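PDB 4Z9N: amino acid ABC transporter, periplasmic amino acid-binding protein from Brucella ovis, which probably captures an amino-acid or small-peptide solute in the periplasm for an ABC transporter, and binds glutathione. Local coordinates for residues Lys260-Ala265 with Asp280-Ile285; Val137-Thr142 with Val162-Glu167. All blocks are in the same frame, centred on the assembly; numbering follows the deposited sequence.

Contact 1 (Lys260-Ala265 with Asp280-Ile285); sequences KRLLGA and DWVVKI
The backbone carbonyl of L262 is gripped by two waters that lead across to the helix starting at W281. Water 1 donates to L262 O at 2.9 Å and accepts from V282 N, an amide of the first turn of helix 281-289. Water 2 also donates to L262 O, and it accepts the indole N-H of W281, with NE1 3.1 Å from the water oxygen. No direct hydrogen bond joins the two segments. V282 comes up to the same carbonyl with one branch, V282 CG2 lying 3.3 Å from L262 O while it also sits over the centre of one face of the W281 ring. V282 CG1, anti to its own backbone N (chi1 -177°), is carried between the two leucines, 4.0 Å from L262 CG and 3.9 Å from L263 CD2. Beside it V283 CG2 touches L263 O at 3.4 Å and rests against L263 CB, crossing the leucine at about a right angle. Helix 257-262 ends here in a Schellman motif, with A265 N bonded to K260 O at 2.8 Å, G264 N to R261 O, and G264 at positive phi as the C-prime residue. V248 of helix 248-251 packs on both L263 and V283, and helix 222-240 meets W281 and V282 through A234. R261 forms a salt bridge with D149 of the second subunit. The end of helix 257-262 and the start of helix 281-289 are thus joined directly by apolar branches alone, and their polar groups are matched through water, which probably lets the helices pack without aligning donor and acceptor.

Contact 2 (Val137-Thr142 with Val162-Glu167); sequences VQAGTT and VFEKIE. With GSH (glutathione), chain U.
V137 O accepts F163 N at 2.9 Å and F163 O accepts A139 N at 3.0 Å, pairing parallel strands 134-138 and 159-163 of a beta-alpha-beta unit completed by helix 142-153; in this family 3 solute-binding protein the unit lines the ligand pocket. The carbonyls at this tight end also receive CA-H...O contacts, from V162 CA to V137 O and from Q138 CA to F163 O. V137 and V162 lie side by side on one face of the sheet, and V162 CG1 reaches on to A139 CB at 3.6 Å. The E164-K165 end, by contrast, is exposed: the E164 chain, bent at chi2 (-57°), brings OE2 alongside A139 CB, and its other oxygen forms a salt bridge with K71. There the chains part, and water 3 accepts from Q138 NE2 at 3.1 Å and lies close to the carbonyls of A139 and E164. On the pocket side, Q138 extends beyond CG and presents both ends of its amide to glutathione: OE1 accepts the ligand's N3 at 2.9 Å, and NE2 donates to its carboxylate O32 at 2.8 Å in a nearly straight bond (169°). I166 backs the amide, its CB 3.4 Å from Q138 OE1. T141 OG1, which also caps E144 N, holds Q138 O. Accepting from and donating to the ligand fixes the flip state of the Q138 amide. The turn after it brings T142 N, at the start of helix 142-153, within 2.9 Å of the ligand's O11, where the helix end would probably favour a carboxylate.

Overall arrangement
From the N terminus the chain first builds the three-stranded parallel sheet 63-67, 21-25, 84-85, and passes through strand 101-117 before reaching contact 2. That contact closes the beta-alpha-beta unit of strand 134-138, helix 142-153 and strand 159-163, bringing the two strands together beside the glutathione pocket. The chain then runs on through strand 211-218 and helix 222-240 to contact 1, which closes a short loop carrying helix 271-274 and joins helix 257-262 to helix 281-289. The two loops follow in series, neither nested nor crossing. The centres of contact 1 and contact 2 are about 41 Å apart, on opposite sides of the chain's centre, and the nearest atoms of contact 1 and contact 2 are about 27 Å apart.

Contact 1 (Lys260-Ala265 with Asp280-Ile285)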
ATOM      1  N   LYS D 260     -23.262  -1.432   5.802  1.00 21.14           N
ATOM      2  CA  LYS D 260     -24.255  -0.433   5.422  1.00 25.69           C
ATOM      3  C   LYS D 260     -23.567   0.785   4.798  1.00 26.36           C
ATOM      4  O   LYS D 260     -24.016   1.318   3.777  1.00 25.91           O
ATOM      5  CB  LYS D 260     -25.082  -0.021   6.641  1.00 26.60           C
ATOM      6  CG  LYS D 260     -26.138   1.035   6.345  1.00 33.77           C
ATOM      7  CD  LYS D 260     -26.914   1.441   7.595  1.00 42.48           C
ATOM      8  CE  LYS D 260     -27.676   0.276   8.175  1.00 47.82           C
ATOM      9  NZ  LYS D 260     -28.623   0.724   9.235  1.00 55.89           N
ATOM     10  N   ARG D 261     -22.467   1.210   5.416  1.00 23.70           N
ATOM     11  CA  ARG D 261     -21.720   2.369   4.949  1.00 22.09           C
ATOM     12  C   ARG D 261     -21.028   2.047   3.623  1.00 24.45           C
ATOM     13  O   ARG D 261     -21.084   2.838   2.675  1.00 25.26           O
ATOM     14  CB  ARG D 261     -20.706   2.815   6.016  1.00 20.57           C
ATOM     15  CG  ARG D 261     -19.897   4.056   5.637  1.00 22.37           C
ATOM     16  CD  ARG D 261     -19.074   4.598   6.806  1.00 22.34           C
ATOM     17  NE  ARG D 261     -18.111   3.610   7.297  1.00 21.15           N
ATOM     18  CZ  ARG D 261     -18.230   2.960   8.454  1.00 23.24           C
ATOM     19  NH1 ARG D 261     -19.259   3.215   9.257  1.00 21.56           N
ATOM     20  NH2 ARG D 261     -17.308   2.073   8.820  1.00 20.85           N
ATOM     21  N   LEU D 262     -20.397   0.878   3.547  1.00 17.92           N
ATOM     22  CA  LEU D 262     -19.728   0.448   2.312  1.00 16.82           C
ATOM     23  C   LEU D 262     -20.704   0.405   1.137  1.00 19.48           C
ATOM     24  O   LEU D 262     -20.390   0.869   0.048  1.00 20.66           O
ATOM     25  CB  LEU D 262     -19.090  -0.935   2.486  1.00 18.13           C
ATOM     26  CG  LEU D 262     -18.333  -1.465   1.265  1.00 20.90           C
ATOM     27  CD1 LEU D 262     -17.094  -0.599   0.970  1.00 16.13           C
ATOM     28  CD2 LEU D 262     -17.961  -2.941   1.420  1.00 19.29           C
ATOM     29  N   LEU D 263     -21.896  -0.136   1.364  1.00 20.16           N
ATOM     30  CA  LEU D 263     -22.825  -0.350   0.252  1.00 22.45           C
ATOM     31  C   LEU D 263     -23.756   0.842   0.005  1.00 25.25           C
ATOM     32  O   LEU D 263     -24.686   0.748  -0.796  1.00 25.22           O
ATOM     33  CB  LEU D 263     -23.644  -1.622   0.489  1.00 23.88           C
ATOM     34  CG  LEU D 263     -22.744  -2.856   0.570  1.00 22.43           C
ATOM     35  CD1 LEU D 263     -23.561  -4.117   0.740  1.00 26.45           C
ATOM     36  CD2 LEU D 263     -21.854  -2.961  -0.675  1.00 20.87           C
ATOM     37  N   GLY D 264     -23.488   1.963   0.669  1.00 25.17           N
ATOM     38  CA  GLY D 264     -24.238   3.187   0.441  1.00 26.13           C
ATOM     39  C   GLY D 264     -25.649   3.185   1.000  1.00 30.35           C
ATOM     40  O   GLY D 264     -26.516   3.925   0.520  1.00 33.09           O
ATOM     41  N   ALA D 265     -25.885   2.364   2.019  1.00 28.44           N
ATOM     42  CA  ALA D 265     -27.219   2.240   2.601  1.00 34.61           C
ATOM     43  C   ALA D 265     -27.396   3.121   3.829  1.00 39.64           C
ATOM     44  O   ALA D 265     -28.486   3.200   4.381  1.00 42.99           O
ATOM     45  CB  ALA D 265     -27.514   0.788   2.959  1.00 31.98           C
ATOM     46  N   ASP D 280     -24.359   4.295  -4.429  1.00 27.23           N
ATOM     47  CA  ASP D 280     -24.231   2.842  -4.433  1.00 26.82           C
ATOM     48  C   ASP D 280     -23.090   2.346  -5.319  1.00 25.45           C
ATOM     49  O   ASP D 280     -23.181   1.265  -5.891  1.00 26.35           O
ATOM     50  CB  ASP D 280     -25.559   2.199  -4.876  1.00 30.00           C
ATOM     51  CG  ASP D 280     -25.983   2.623  -6.279  1.00 41.75           C
ATOM     52  OD1 ASP D 280     -25.421   3.599  -6.814  1.00 37.64           O
ATOM     53  OD2 ASP D 280     -26.878   1.964  -6.855  1.00 45.07           O
ATOM     54  N   TRP D 281     -22.010   3.127  -5.415  1.00 22.52           N
ATOM     55  CA  TRP D 281     -20.913   2.800  -6.327  1.00 21.82           C
ATOM     56  C   TRP D 281     -20.307   1.411  -6.037  1.00 21.62           C
ATOM     57  O   TRP D 281     -19.908   0.700  -6.964  1.00 21.32           O
ATOM     58  CB  TRP D 281     -19.828   3.889  -6.268  1.00 22.94           C
ATOM     59  CG  TRP D 281     -19.179   4.011  -4.925  1.00 19.79           C
ATOM     60  CD1 TRP D 281     -19.753   4.491  -3.777  1.00 20.60           C
ATOM     61  CD2 TRP D 281     -17.847   3.626  -4.578  1.00 17.32           C
ATOM     62  NE1 TRP D 281     -18.849   4.428  -2.736  1.00 18.73           N
ATOM     63  CE2 TRP D 281     -17.673   3.907  -3.208  1.00 18.59           C
ATOM     64  CE3 TRP D 281     -16.773   3.084  -5.298  1.00 16.74           C
ATOM     65  CZ2 TRP D 281     -16.476   3.651  -2.540  1.00 18.19           C
ATOM     66  CZ3 TRP D 281     -15.585   2.827  -4.627  1.00 17.56           C
ATOM     67  CH2 TRP D 281     -15.448   3.109  -3.266  1.00 21.27           C
ATOM     68  N   VAL D 282     -20.250   1.007  -4.768  1.00 21.81           N
ATOM     69  CA  VAL D 282     -19.691  -0.307  -4.439  1.00 21.49           C
ATOM     70  C   VAL D 282     -20.650  -1.436  -4.832  1.00 20.13           C
ATOM     71  O   VAL D 282     -20.209  -2.481  -5.307  1.00 23.06           O
ATOM     72  CB  VAL D 282     -19.314  -0.414  -2.948  1.00 19.75           C
ATOM     73  CG1 VAL D 282     -18.679  -1.771  -2.663  1.00 17.22           C
ATOM     74  CG2 VAL D 282     -18.340   0.702  -2.571  1.00 18.02           C
ATOM     75  N   VAL D 283     -21.955  -1.238  -4.642  1.00 23.77           N
ATOM     76  CA  VAL D 283     -22.934  -2.220  -5.116  1.00 22.14           C
ATOM     77  C   VAL D 283     -22.758  -2.405  -6.627  1.00 23.25           C
ATOM     78  O   VAL D 283     -22.786  -3.530  -7.128  1.00 24.28           O
ATOM     79  CB  VAL D 283     -24.389  -1.819  -4.775  1.00 26.80           C
ATOM     80  CG1 VAL D 283     -25.361  -2.923  -5.212  1.00 25.05           C
ATOM     81  CG2 VAL D 283     -24.539  -1.538  -3.284  1.00 24.38           C
ATOM     82  N   LYS D 284     -22.541  -1.304  -7.343  1.00 23.68           N
ATOM     83  CA  LYS D 284     -22.301  -1.391  -8.782  1.00 24.31           C
ATOM     84  C   LYS D 284     -21.059  -2.214  -9.106  1.00 22.94           C
ATOM     85  O   LYS D 284     -21.099  -3.035 -10.031  1.00 22.91           O
ATOM     86  CB  LYS D 284     -22.167  -0.004  -9.415  1.00 23.34           C
ATOM     87  CG  LYS D 284     -23.389   0.880  -9.296  1.00 32.77           C
ATOM     88  CD  LYS D 284     -23.139   2.208 -10.016  1.00 34.80           C
ATOM     89  CE  LYS D 284     -24.345   3.137  -9.952  1.00 40.79           C
ATOM     90  NZ  LYS D 284     -25.630   2.408 -10.103  1.00 42.88           N
ATOM     91  N   ILE D 285     -19.970  -1.995  -8.358  1.00 20.68           N
ATOM     92  CA  ILE D 285     -18.745  -2.757  -8.568  1.00 19.77           C
ATOM     93  C   ILE D 285     -18.998  -4.252  -8.349  1.00 20.15           C
ATOM     94  O   ILE D 285     -18.695  -5.077  -9.213  1.00 20.52           O
ATOM     95  CB  ILE D 285     -17.574  -2.274  -7.659  1.00 18.23           C
ATOM     96  CG1 ILE D 285     -17.181  -0.817  -7.959  1.00 17.98           C
ATOM     97  CG2 ILE D 285     -16.401  -3.187  -7.832  1.00 17.49           C
ATOM     98  CD1 ILE D 285     -16.178  -0.206  -6.956  1.00 18.57           C
TER
HETATM   99  O   HOH W   1     -21.723   1.878  -2.282  1.00 21.23           O
HETATM  100  O   HOH W   2     -19.577   3.721   0.216  1.00 21.41           O

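Contact 2 (Val137-Thr142 with Val162-Glu167)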
ATOM      1  N   VAL D 137      13.604 -13.448 -22.610  1.00 15.71           N
ATOM      2  CA  VAL D 137      13.065 -12.365 -21.787  1.00 16.54           C
ATOM      3  C   VAL D 137      12.593 -11.264 -22.737  1.00 17.48           C
ATOM      4  O   VAL D 137      13.129 -11.124 -23.835  1.00 15.99           O
ATOM      5  CB  VAL D 137      14.117 -11.839 -20.780  1.00 14.86           C
ATOM      6  CG1 VAL D 137      15.251 -11.118 -21.507  1.00 17.07           C
ATOM      7  CG2 VAL D 137      13.467 -10.899 -19.752  1.00 13.73           C
ATOM      8  N   GLN D 138      11.596 -10.486 -22.321  1.00 18.35           N
ATOM      9  CA  GLN D 138      11.158  -9.358 -23.147  1.00 18.43           C
ATOM     10  C   GLN D 138      11.868  -8.055 -22.836  1.00 15.73           C
ATOM     11  O   GLN D 138      12.152  -7.748 -21.685  1.00 14.32           O
ATOM     12  CB  GLN D 138       9.661  -9.141 -23.011  1.00 17.32           C
ATOM     13  CG  GLN D 138       8.886  -9.883 -24.048  1.00 19.50           C
ATOM     14  CD  GLN D 138       7.418  -9.595 -23.942  1.00 22.88           C
ATOM     15  OE1 GLN D 138       6.682 -10.368 -23.356  1.00 20.40           O
ATOM     16  NE2 GLN D 138       6.987  -8.463 -24.489  1.00 21.88           N
ATOM     17  N   ALA D 139      12.156  -7.306 -23.890  1.00 16.12           N
ATOM     18  CA  ALA D 139      12.673  -5.949 -23.755  1.00 17.36           C
ATOM     19  C   ALA D 139      11.617  -5.043 -23.111  1.00 18.25           C
ATOM     20  O   ALA D 139      10.408  -5.310 -23.209  1.00 16.34           O
ATOM     21  CB  ALA D 139      13.082  -5.403 -25.123  1.00 18.80           C
ATOM     22  N   GLY D 140      12.082  -3.968 -22.481  1.00 16.31           N
ATOM     23  CA  GLY D 140      11.203  -2.994 -21.862  1.00 17.25           C
ATOM     24  C   GLY D 140      10.534  -3.506 -20.595  1.00 15.55           C
ATOM     25  O   GLY D 140       9.433  -3.079 -20.278  1.00 16.54           O
ATOM     26  N   THR D 141      11.195  -4.413 -19.875  1.00 13.00           N
ATOM     27  CA  THR D 141      10.650  -4.952 -18.624  1.00 11.66           C
ATOM     28  C   THR D 141      11.608  -4.822 -17.443  1.00 11.98           C
ATOM     29  O   THR D 141      12.827  -4.735 -17.614  1.00 14.27           O
ATOM     30  CB  THR D 141      10.291  -6.453 -18.754  1.00 14.67           C
ATOM     31  OG1 THR D 141      11.481  -7.206 -19.048  1.00 14.09           O
ATOM     32  CG2 THR D 141       9.261  -6.671 -19.848  1.00 17.35           C
ATOM     33  N   THR D 142      11.058  -4.837 -16.234  1.00 12.62           N
ATOM     34  CA  THR D 142      11.879  -5.004 -15.036  1.00 14.60           C
ATOM     35  C   THR D 142      12.643  -6.332 -15.121  1.00 16.73           C
ATOM     36  O   THR D 142      13.788  -6.453 -14.687  1.00 14.28           O
ATOM     37  CB  THR D 142      11.023  -5.009 -13.770  1.00 15.20           C
ATOM     38  OG1 THR D 142       9.956  -5.946 -13.951  1.00 13.48           O
ATOM     39  CG2 THR D 142      10.434  -3.631 -13.482  1.00 14.31           C
ATOM     40  N   VAL D 162      16.740 -11.670 -26.062  1.00 18.04           N
ATOM     41  CA  VAL D 162      15.748 -10.621 -25.842  1.00 18.86           C
ATOM     42  C   VAL D 162      14.781 -10.489 -27.002  1.00 17.50           C
ATOM     43  O   VAL D 162      15.189 -10.410 -28.174  1.00 19.16           O
ATOM     44  CB  VAL D 162      16.427  -9.272 -25.585  1.00 22.14           C
ATOM     45  CG1 VAL D 162      15.380  -8.179 -25.454  1.00 17.20           C
ATOM     46  CG2 VAL D 162      17.296  -9.351 -24.343  1.00 24.00           C
ATOM     47  N   PHE D 163      13.492 -10.439 -26.666  1.00 17.32           N
ATOM     48  CA  PHE D 163      12.427 -10.400 -27.654  1.00 19.11           C
ATOM     49  C   PHE D 163      11.572  -9.162 -27.539  1.00 20.78           C
ATOM     50  O   PHE D 163      11.414  -8.605 -26.453  1.00 17.73           O
ATOM     51  CB  PHE D 163      11.536 -11.638 -27.526  1.00 23.22           C
ATOM     52  CG  PHE D 163      12.240 -12.894 -27.862  1.00 23.63           C
ATOM     53  CD1 PHE D 163      12.931 -13.583 -26.888  1.00 24.05           C
ATOM     54  CD2 PHE D 163      12.263 -13.362 -29.163  1.00 26.04           C
ATOM     55  CE1 PHE D 163      13.618 -14.726 -27.205  1.00 25.11           C
ATOM     56  CE2 PHE D 163      12.947 -14.515 -29.481  1.00 28.73           C
ATOM     57  CZ  PHE D 163      13.625 -15.198 -28.494  1.00 25.34           C
ATOM     58  N   GLU D 164      10.986  -8.756 -28.661  1.00 20.71           N
ATOM     59  CA  GLU D 164      10.140  -7.569 -28.677  1.00 26.62           C
ATOM     60  C   GLU D 164       8.670  -7.880 -28.424  1.00 26.58           C
ATOM     61  O   GLU D 164       7.923  -7.008 -28.005  1.00 26.93           O
ATOM     62  CB  GLU D 164      10.272  -6.835 -30.012  1.00 30.01           C
ATOM     63  CG  GLU D 164      11.687  -6.378 -30.322  1.00 30.60           C
ATOM     64  CD  GLU D 164      12.254  -5.482 -29.239  1.00 31.20           C
ATOM     65  OE1 GLU D 164      11.614  -4.463 -28.903  1.00 30.51           O
ATOM     66  OE2 GLU D 164      13.335  -5.809 -28.711  1.00 31.60           O
ATOM     67  N   LYS D 165       8.261  -9.113 -28.700  1.00 22.98           N
ATOM     68  CA  LYS D 165       6.859  -9.507 -28.588  1.00 28.44           C
ATOM     69  C   LYS D 165       6.743 -10.815 -27.813  1.00 26.25           C
ATOM     70  O   LYS D 165       7.615 -11.671 -27.908  1.00 24.55           O
ATOM     71  CB  LYS D 165       6.224  -9.654 -29.975  1.00 37.69           C
ATOM     72  CG  LYS D 165       6.214  -8.374 -30.787  1.00 38.72           C
ATOM     73  CD  LYS D 165       5.494  -8.569 -32.108  1.00 45.60           C
ATOM     74  CE  LYS D 165       4.891  -7.257 -32.593  1.00 49.49           C
ATOM     75  NZ  LYS D 165       4.493  -7.316 -34.025  1.00 57.44           N
ATOM     76  N   ILE D 166       5.672 -10.975 -27.046  1.00 23.92           N
ATOM     77  CA  ILE D 166       5.557 -12.157 -26.198  1.00 23.55           C
ATOM     78  C   ILE D 166       5.418 -13.421 -27.045  1.00 25.23           C
ATOM     79  O   ILE D 166       5.892 -14.489 -26.642  1.00 23.81           O
ATOM     80  CB  ILE D 166       4.396 -12.024 -25.190  1.00 23.74           C
ATOM     81  CG1 ILE D 166       4.416 -13.185 -24.187  1.00 21.63           C
ATOM     82  CG2 ILE D 166       3.044 -11.979 -25.890  1.00 24.35           C
ATOM     83  CD1 ILE D 166       3.470 -13.008 -23.001  1.00 20.98           C
ATOM     84  N   GLU D 167       4.785 -13.314 -28.214  1.00 26.47           N
ATOM     85  CA  GLU D 167       4.558 -14.495 -29.045  1.00 30.12           C
ATOM     86  C   GLU D 167       5.888 -15.042 -29.531  1.00 26.73           C
ATOM     87  O   GLU D 167       6.084 -16.258 -29.598  1.00 28.04           O
ATOM     88  CB  GLU D 167       3.650 -14.170 -30.238  1.00 35.76           C
TER
HETATM   89  N1  GSH U 401       5.913  -6.897 -14.502  1.00 12.03           N
HETATM   90  CA1 GSH U 401       7.027  -6.739 -15.439  1.00 10.27           C
HETATM   91  C1  GSH U 401       7.147  -5.260 -15.801  1.00 12.10           C
HETATM   92  O11 GSH U 401       8.137  -4.876 -16.484  1.00 15.66           O
HETATM   93  O12 GSH U 401       6.270  -4.430 -15.435  1.00 11.89           O
HETATM   94  CB1 GSH U 401       6.808  -7.534 -16.736  1.00  9.38           C
HETATM   95  CG1 GSH U 401       5.515  -7.040 -17.412  1.00 10.87           C
HETATM   96  CD1 GSH U 401       5.433  -7.639 -18.812  1.00 16.59           C
HETATM   97  OE1 GSH U 401       5.327  -6.955 -19.783  1.00 17.25           O
HETATM   98  N2  GSH U 401       5.474  -9.076 -18.935  1.00 15.97           N
HETATM   99  CA2 GSH U 401       5.421  -9.642 -20.270  1.00 18.95           C
HETATM  100  C2  GSH U 401       4.104  -9.313 -20.988  1.00 16.60           C
HETATM  101  O2  GSH U 401       3.115  -8.962 -20.428  1.00 16.80           O
HETATM  102  CB2 GSH U 401       5.738 -11.141 -20.230  1.00 18.47           C
HETATM  103  SG2 GSH U 401       4.410 -12.106 -19.455  1.00 23.59           S
HETATM  104  N3  GSH U 401       4.120  -9.398 -22.433  1.00 16.84           N
HETATM  105  CA3 GSH U 401       2.930  -9.098 -23.181  1.00 20.58           C
HETATM  106  C3  GSH U 401       3.284  -8.078 -24.263  1.00 19.23           C
HETATM  107  O31 GSH U 401       2.450  -7.858 -25.181  1.00 23.49           O
HETATM  108  O32 GSH U 401       4.388  -7.452 -24.231  1.00 19.53           O
HETATM  109  O   HOH W   3       9.078  -6.375 -25.273  1.00 25.52           O